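Local coordinates for protein leucine aminopeptidase (Fimbriiglobus ruber, PDB 7D1B) that probably acts as a zinc-dependent glutaminyl cyclase of the M28 peptidase family, converting N-terminal glutamine of peptides to pyroglutamate, at residues C62-G65 against P66-S69; R250-P253 against N254-A257; V329-G332 against W333-I336. All blocks are in the same frame, centred on the assembly; numbering follows the deposited sequence.

Contact 1 of 3, residues C62-G65 against P66-S69; sequences CDIG and PRIS
Gly65 and Arg67 meet where the chain leaves helix 51-63: Gly65 takes a positive phi of 94°, and Gly65 N is hydrogen-bonded to Cys62 O at 2.9 Å. A CB here would collide with the carbonyl O of Ile64, which explains a glycine at this position. From here Pro66 leads into an extended loop, and the Arg67 side chain folds back toward the carbonyl of Gly65. Arg67 NE donates to Gly65 O at 2.8 Å, N-H...O angle 163°, with the oxygen close to the guanidinium plane. Bends at chi2 and chi3 swing the group round to this carbonyl. An arginine of the following loop thus clasps a helix C-terminal turn, in a zinc enzyme whose metal ligand Asp155 has its side chain about 8 Å from that of Arg67. Cys62 CA lies over one guanidinium face, 3.7 Å from Arg67 NH2. Arg67 NH2 also donates to a water at 3.0 Å, and that water donates to Cys62 O. Ala151 O and Thr157 OG1 receive further bonds from NH2 and NH1, fixing the buried group's rotation. Ile64 CG2 touches Arg67 CG at 4.1 Å, the two side chains crossing at about a right angle.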
loop_
_atom_site.group_PDB
_atom_site.type_symbol
_atom_site.label_atom_id
_atom_site.label_comp_id
_atom_site.label_asym_id
_atom_site.label_seq_id
_atom_site.Cartn_x
_atom_site.Cartn_y
_atom_site.Cartn_z
ATOM N N CYS A 62 -7.973 8.548 9.544
ATOM C CA CYS A 62 -8.271 9.910 9.118
ATOM C C CYS A 62 -8.581 10.823 10.298
ATOM O O CYS A 62 -8.280 12.016 10.239
ATOM C CB CYS A 62 -9.411 9.934 8.101
ATOM S SG CYS A 62 -8.983 9.239 6.498
ATOM N N ASP A 63 -9.152 10.283 11.374
ATOM C CA ASP A 63 -9.482 11.076 12.549
ATOM C C ASP A 63 -8.244 11.533 13.302
ATOM O O ASP A 63 -8.355 12.420 14.151
ATOM C CB ASP A 63 -10.400 10.281 13.480
ATOM C CG ASP A 63 -11.838 10.236 12.995
ATOM O OD1 ASP A 63 -12.198 10.964 12.050
ATOM O OD2 ASP A 63 -12.619 9.459 13.572
ATOM N N ILE A 64 -7.076 10.943 13.029
ATOM C CA ILE A 64 -5.834 11.545 13.534
ATOM C C ILE A 64 -5.634 12.965 13.015
ATOM O O ILE A 64 -4.985 13.791 13.673
ATOM C CB ILE A 64 -4.643 10.636 13.191
ATOM C CG1 ILE A 64 -4.805 9.328 13.949
ATOM C CG2 ILE A 64 -3.283 11.309 13.487
ATOM C CD1 ILE A 64 -3.846 8.254 13.507
ATOM N N GLY A 65 -6.184 13.277 11.847
ATOM C CA GLY A 65 -5.813 14.459 11.109
ATOM C C GLY A 65 -4.738 14.070 10.113
ATOM O O GLY A 65 -4.361 12.897 10.002
ATOM N N PRO A 66 -4.218 15.042 9.366
ATOM C CA PRO A 66 -3.145 14.744 8.411
ATOM C C PRO A 66 -1.981 14.010 9.069
ATOM O O PRO A 66 -1.652 14.229 10.245
ATOM C CB PRO A 66 -2.728 16.132 7.909
ATOM C CG PRO A 66 -4.012 16.937 8.001
ATOM C CD PRO A 66 -4.667 16.443 9.286
ATOM N N ARG A 67 -1.369 13.127 8.289
ATOM C CA ARG A 67 -0.213 12.346 8.708
ATOM C C ARG A 67 0.938 12.625 7.748
ATOM O O ARG A 67 1.499 11.720 7.116
ATOM C CB ARG A 67 -0.583 10.859 8.753
ATOM C CG ARG A 67 -1.586 10.515 9.858
ATOM C CD ARG A 67 -2.728 9.672 9.292
ATOM N NE ARG A 67 -3.687 10.539 8.627
ATOM C CZ ARG A 67 -4.432 10.217 7.568
ATOM N NH1 ARG A 67 -4.272 9.070 6.944
ATOM N NH2 ARG A 67 -5.339 11.094 7.124
ATOM N N ILE A 68 1.276 13.903 7.611
ATOM C CA ILE A 68 2.371 14.316 6.739
ATOM C C ILE A 68 3.690 13.831 7.342
ATOM O O ILE A 68 3.852 13.781 8.570
ATOM C CB ILE A 68 2.334 15.852 6.619
ATOM C CG1 ILE A 68 1.018 16.309 5.960
ATOM C CG2 ILE A 68 3.556 16.359 5.874
ATOM C CD1 ILE A 68 0.720 17.795 6.162
ATOM N N SER A 69 4.637 13.438 6.491
ATOM C CA SER A 69 5.938 13.001 7.004
ATOM C C SER A 69 6.500 14.021 7.988
ATOM O O SER A 69 6.427 15.234 7.762
ATOM C CB SER A 69 6.940 12.846 5.868
ATOM O OG SER A 69 6.528 11.840 4.983
HETATM O O HOH W 1 -7.023 13.372 8.130
HETATM O O HOH W 2 -2.452 15.783 12.321
#

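Contact 2 of 3, residues R250-P253 against N254-A257; sequences RGAP and NLVA
Ala252 and Pro253 start the helix that Leu255, Val256 and Ala257 continue: Ala252 leaves helical phi/psi at the end of helix 246-251 and occupies the N-cap position of helix 253-266. Two backbone bonds define the first turn. Val256 N donates to Ala252 O at 2.9 Å with an N-H...O angle of 175°, and Ala257 N donates to Pro253 O at 3.0 Å. Pro253 suits the first helical position, where its missing N-H costs no bond within the helix. On the buried side, Ala252 CB meets Leu255 CB at 3.8 Å. Val256 turns CG1 anti to its own N (chi1 175°), which brings Val256 CG2 beside that N and within 3.4 Å of Ala252 O, so a methyl flanks the carbonyl that the same residue's N-H binds. Ala252, Leu255 and Val256 all touch Val298 of strand 297-300, an outermost strand of the central sheet, whereas Pro253 and Asn254 lie on the exposed side. Ala252 itself has no side-chain acceptor to cap the helix N-H groups; two consecutive helices joined through a single non-helical residue, with proline at the first position of the second, make a helix-helix junction packed on the sheet edge.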
loop_
_atom_site.group_PDB
_atom_site.type_symbol
_atom_site.label_atom_id
_atom_site.label_comp_id
_atom_site.label_asym_id
_atom_site.label_seq_id
_atom_site.Cartn_x
_atom_site.Cartn_y
_atom_site.Cartn_z
ATOM N N ARG A 250 5.210 -5.217 -16.914
ATOM C CA ARG A 250 6.561 -5.521 -17.370
ATOM C C ARG A 250 7.387 -6.159 -16.267
ATOM O O ARG A 250 8.209 -7.043 -16.530
ATOM C CB ARG A 250 7.227 -4.256 -17.906
ATOM C CG ARG A 250 6.591 -3.796 -19.219
ATOM C CD ARG A 250 7.335 -2.629 -19.852
ATOM N NE ARG A 250 7.331 -1.436 -19.003
ATOM C CZ ARG A 250 6.385 -0.495 -19.026
ATOM N NH1 ARG A 250 5.356 -0.587 -19.869
ATOM N NH2 ARG A 250 6.473 0.544 -18.209
ATOM N N GLY A 251 7.191 -5.723 -15.023
ATOM C CA GLY A 251 8.034 -6.198 -13.945
ATOM C C GLY A 251 7.586 -7.504 -13.338
ATOM O O GLY A 251 8.414 -8.215 -12.760
ATOM N N ALA A 252 6.303 -7.846 -13.460
ATOM C CA ALA A 252 5.777 -8.955 -12.670
ATOM C C ALA A 252 4.666 -9.697 -13.407
ATOM O O ALA A 252 3.560 -9.856 -12.871
ATOM C CB ALA A 252 5.276 -8.415 -11.332
ATOM N N PRO A 253 4.925 -10.214 -14.618
ATOM C CA PRO A 253 3.840 -10.861 -15.377
ATOM C C PRO A 253 3.184 -12.017 -14.654
ATOM O O PRO A 253 1.952 -12.141 -14.707
ATOM C CB PRO A 253 4.525 -11.301 -16.676
ATOM C CG PRO A 253 6.011 -11.291 -16.368
ATOM C CD PRO A 253 6.211 -10.222 -15.336
ATOM N N ASN A 254 3.956 -12.887 -13.996
ATOM C CA ASN A 254 3.317 -14.018 -13.327
ATOM C C ASN A 254 2.560 -13.597 -12.082
ATOM O O ASN A 254 1.559 -14.235 -11.726
ATOM C CB ASN A 254 4.308 -15.132 -12.993
ATOM C CG ASN A 254 3.585 -16.345 -12.308
ATOM O OD1 ASN A 254 2.804 -17.041 -12.956
ATOM N ND2 ASN A 254 3.793 -16.545 -11.004
ATOM N N LEU A 255 3.034 -12.554 -11.392
ATOM C CA LEU A 255 2.307 -12.039 -10.239
ATOM C C LEU A 255 0.963 -11.467 -10.679
ATOM O O LEU A 255 -0.068 -11.752 -10.062
ATOM C CB LEU A 255 3.175 -11.004 -9.513
ATOM C CG LEU A 255 2.956 -10.828 -8.013
ATOM C CD1 LEU A 255 3.969 -9.825 -7.502
ATOM C CD2 LEU A 255 1.566 -10.444 -7.604
ATOM N N VAL A 256 0.957 -10.667 -11.752
ATOM C CA VAL A 256 -0.312 -10.179 -12.283
ATOM C C VAL A 256 -1.236 -11.352 -12.590
ATOM O O VAL A 256 -2.418 -11.359 -12.213
ATOM C CB VAL A 256 -0.092 -9.297 -13.527
ATOM C CG1 VAL A 256 -1.437 -8.901 -14.124
ATOM C CG2 VAL A 256 0.706 -8.043 -13.190
ATOM N N ALA A 257 -0.718 -12.366 -13.301
ATOM C CA ALA A 257 -1.569 -13.502 -13.656
ATOM C C ALA A 257 -2.156 -14.170 -12.417
ATOM O O ALA A 257 -3.349 -14.489 -12.384
ATOM C CB ALA A 257 -0.783 -14.516 -14.491
#

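Contact 3 of 3, residues V329-G332 against W333-I336; sequences VLLG and WIQI
Backbone bonding ties Val329-Gly332 to Trp333-Ile336 as successive turns of helix 320-336. Trp333 N donates to Val329 O at 2.9 Å and Ile334 N to Leu330 O at 3.0 Å, followed by Gln335 N to Leu331 O and Ile336 N to Gly332 O.

One side-chain hydrogen bond is added to this ladder. Gln335 NE2 reaches back to Leu331 O at 2.9 Å, with an N-H...O angle of 156°. It comes from above the carbonyl plane, 74° out of it, while the oxygen lies near the plane of the Gln335 amide. Leu331 O is thus gripped by two donors of the same residue, Gln335 N and NE2, arriving from opposite faces. NE2 also donates to Lys45 O, so the amide joins the helix to the N-terminal segment. Replacing Gln335 by an alanine is likely to take this amide donor from Leu331 O, which would keep only the backbone N-H of the two, and from Lys45 O, and to open a gap beside Phe44 and Phe47.

Apolar packing occupies the other flanks. Leu330 CD2 meets Trp333 CE3 at 4.3 Å, and Leu331 CD2 meets Ile334 CD1 at 4.2 Å. Trp333 has CG anti to its own backbone N (chi1 172°), which carries the indole toward the sheet, and Leu330 O sits at its ring edge. Leu330 and Trp333 both rest on Val230 of strand 225-232, while Ile334 and Trp333 rest on Leu125 of strand 123-130. This is a buried C-terminal helix packed against the central sheet of an alpha/beta zinc exopeptidase fold.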
loop_
_atom_site.group_PDB
_atom_site.type_symbol
_atom_site.label_atom_id
_atom_site.label_comp_id
_atom_site.label_asym_id
_atom_site.label_seq_id
_atom_site.Cartn_x
_atom_site.Cartn_y
_atom_site.Cartn_z
ATOM N N VAL A 329 -8.385 -11.291 -2.210
ATOM C CA VAL A 329 -7.443 -11.574 -3.293
ATOM C C VAL A 329 -6.028 -11.690 -2.753
ATOM O O VAL A 329 -5.286 -12.611 -3.108
ATOM C CB VAL A 329 -7.574 -10.519 -4.406
ATOM C CG1 VAL A 329 -6.455 -10.675 -5.431
ATOM C CG2 VAL A 329 -8.939 -10.646 -5.059
ATOM N N LEU A 330 -5.634 -10.764 -1.873
ATOM C CA LEU A 330 -4.293 -10.845 -1.279
ATOM C C LEU A 330 -4.114 -12.140 -0.500
ATOM O O LEU A 330 -3.077 -12.805 -0.619
ATOM C CB LEU A 330 -4.064 -9.663 -0.344
ATOM C CG LEU A 330 -3.980 -8.294 -1.005
ATOM C CD1 LEU A 330 -4.020 -7.208 0.058
ATOM C CD2 LEU A 330 -2.703 -8.192 -1.831
ATOM N N LEU A 331 -5.116 -12.520 0.310
ATOM C CA LEU A 331 -4.973 -13.750 1.089
ATOM C C LEU A 331 -4.944 -14.977 0.185
ATOM O O LEU A 331 -4.228 -15.949 0.474
ATOM C CB LEU A 331 -6.091 -13.863 2.120
ATOM C CG LEU A 331 -6.031 -12.836 3.247
ATOM C CD1 LEU A 331 -7.214 -13.041 4.175
ATOM C CD2 LEU A 331 -4.705 -12.933 4.004
ATOM N N GLY A 332 -5.693 -14.956 -0.925
ATOM C CA GLY A 332 -5.630 -16.090 -1.840
ATOM C C GLY A 332 -4.273 -16.204 -2.504
ATOM O O GLY A 332 -3.706 -17.296 -2.603
ATOM N N TRP A 333 -3.731 -15.070 -2.944
ATOM C CA TRP A 333 -2.384 -15.014 -3.503
ATOM C C TRP A 333 -1.364 -15.601 -2.531
ATOM O O TRP A 333 -0.512 -16.414 -2.912
ATOM C CB TRP A 333 -2.074 -13.552 -3.841
ATOM C CG TRP A 333 -0.653 -13.265 -4.246
ATOM C CD1 TRP A 333 0.049 -13.819 -5.284
ATOM C CD2 TRP A 333 0.219 -12.307 -3.636
ATOM N NE1 TRP A 333 1.317 -13.273 -5.344
ATOM C CE2 TRP A 333 1.441 -12.338 -4.344
ATOM C CE3 TRP A 333 0.091 -11.441 -2.534
ATOM C CZ2 TRP A 333 2.517 -11.507 -4.014
ATOM C CZ3 TRP A 333 1.164 -10.617 -2.203
ATOM C CH2 TRP A 333 2.366 -10.660 -2.938
ATOM N N ILE A 334 -1.459 -15.217 -1.258
ATOM C CA ILE A 334 -0.557 -15.757 -0.242
ATOM C C ILE A 334 -0.694 -17.275 -0.147
ATOM O O ILE A 334 0.304 -18.007 -0.139
ATOM C CB ILE A 334 -0.807 -15.065 1.106
ATOM C CG1 ILE A 334 -0.289 -13.631 1.052
ATOM C CG2 ILE A 334 -0.175 -15.837 2.259
ATOM C CD1 ILE A 334 -0.935 -12.697 2.099
ATOM N N GLN A 335 -1.932 -17.767 -0.061
ATOM C CA GLN A 335 -2.161 -19.182 0.198
ATOM C C GLN A 335 -1.742 -20.063 -0.965
ATOM O O GLN A 335 -1.385 -21.220 -0.737
ATOM C CB GLN A 335 -3.633 -19.428 0.490
ATOM C CG GLN A 335 -4.099 -18.916 1.832
ATOM C CD GLN A 335 -5.602 -18.935 1.888
ATOM O OE1 GLN A 335 -6.220 -19.972 2.155
ATOM N NE2 GLN A 335 -6.215 -17.803 1.559
ATOM N N ILE A 336 -1.812 -19.573 -2.208
ATOM C CA ILE A 336 -1.502 -20.439 -3.349
ATOM C C ILE A 336 -0.009 -20.605 -3.583
ATOM O O ILE A 336 0.387 -21.445 -4.399
ATOM C CB ILE A 336 -2.232 -20.043 -4.647
ATOM C CG1 ILE A 336 -1.702 -18.703 -5.177
ATOM C CG2 ILE A 336 -3.745 -20.050 -4.456
ATOM C CD1 ILE A 336 -2.299 -18.316 -6.515
#

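Contacts 2 and 3 are neighbours, their centres 15 Å apart, and touch directly: Leu255 CD2 lies 3.6 Å from Trp333 NE1, so the first turn of helix 253-266 packs on the indole of helix 320-336. Trp333 NE1 and Asn254 ND2 each hydrogen-bond glycerol, probably from the crystallisation liquor; neither contact lies near an annotated site. Contact 1 stands apart, its centre about 33 Å from that of contact 2 and 30 Å from that of contact 3, across the chain's centre. It approaches the metal site, with the Arg67 side chain about 11 Å from the bound zinc ion and about 10 Å from the side chain of its ligand Glu188.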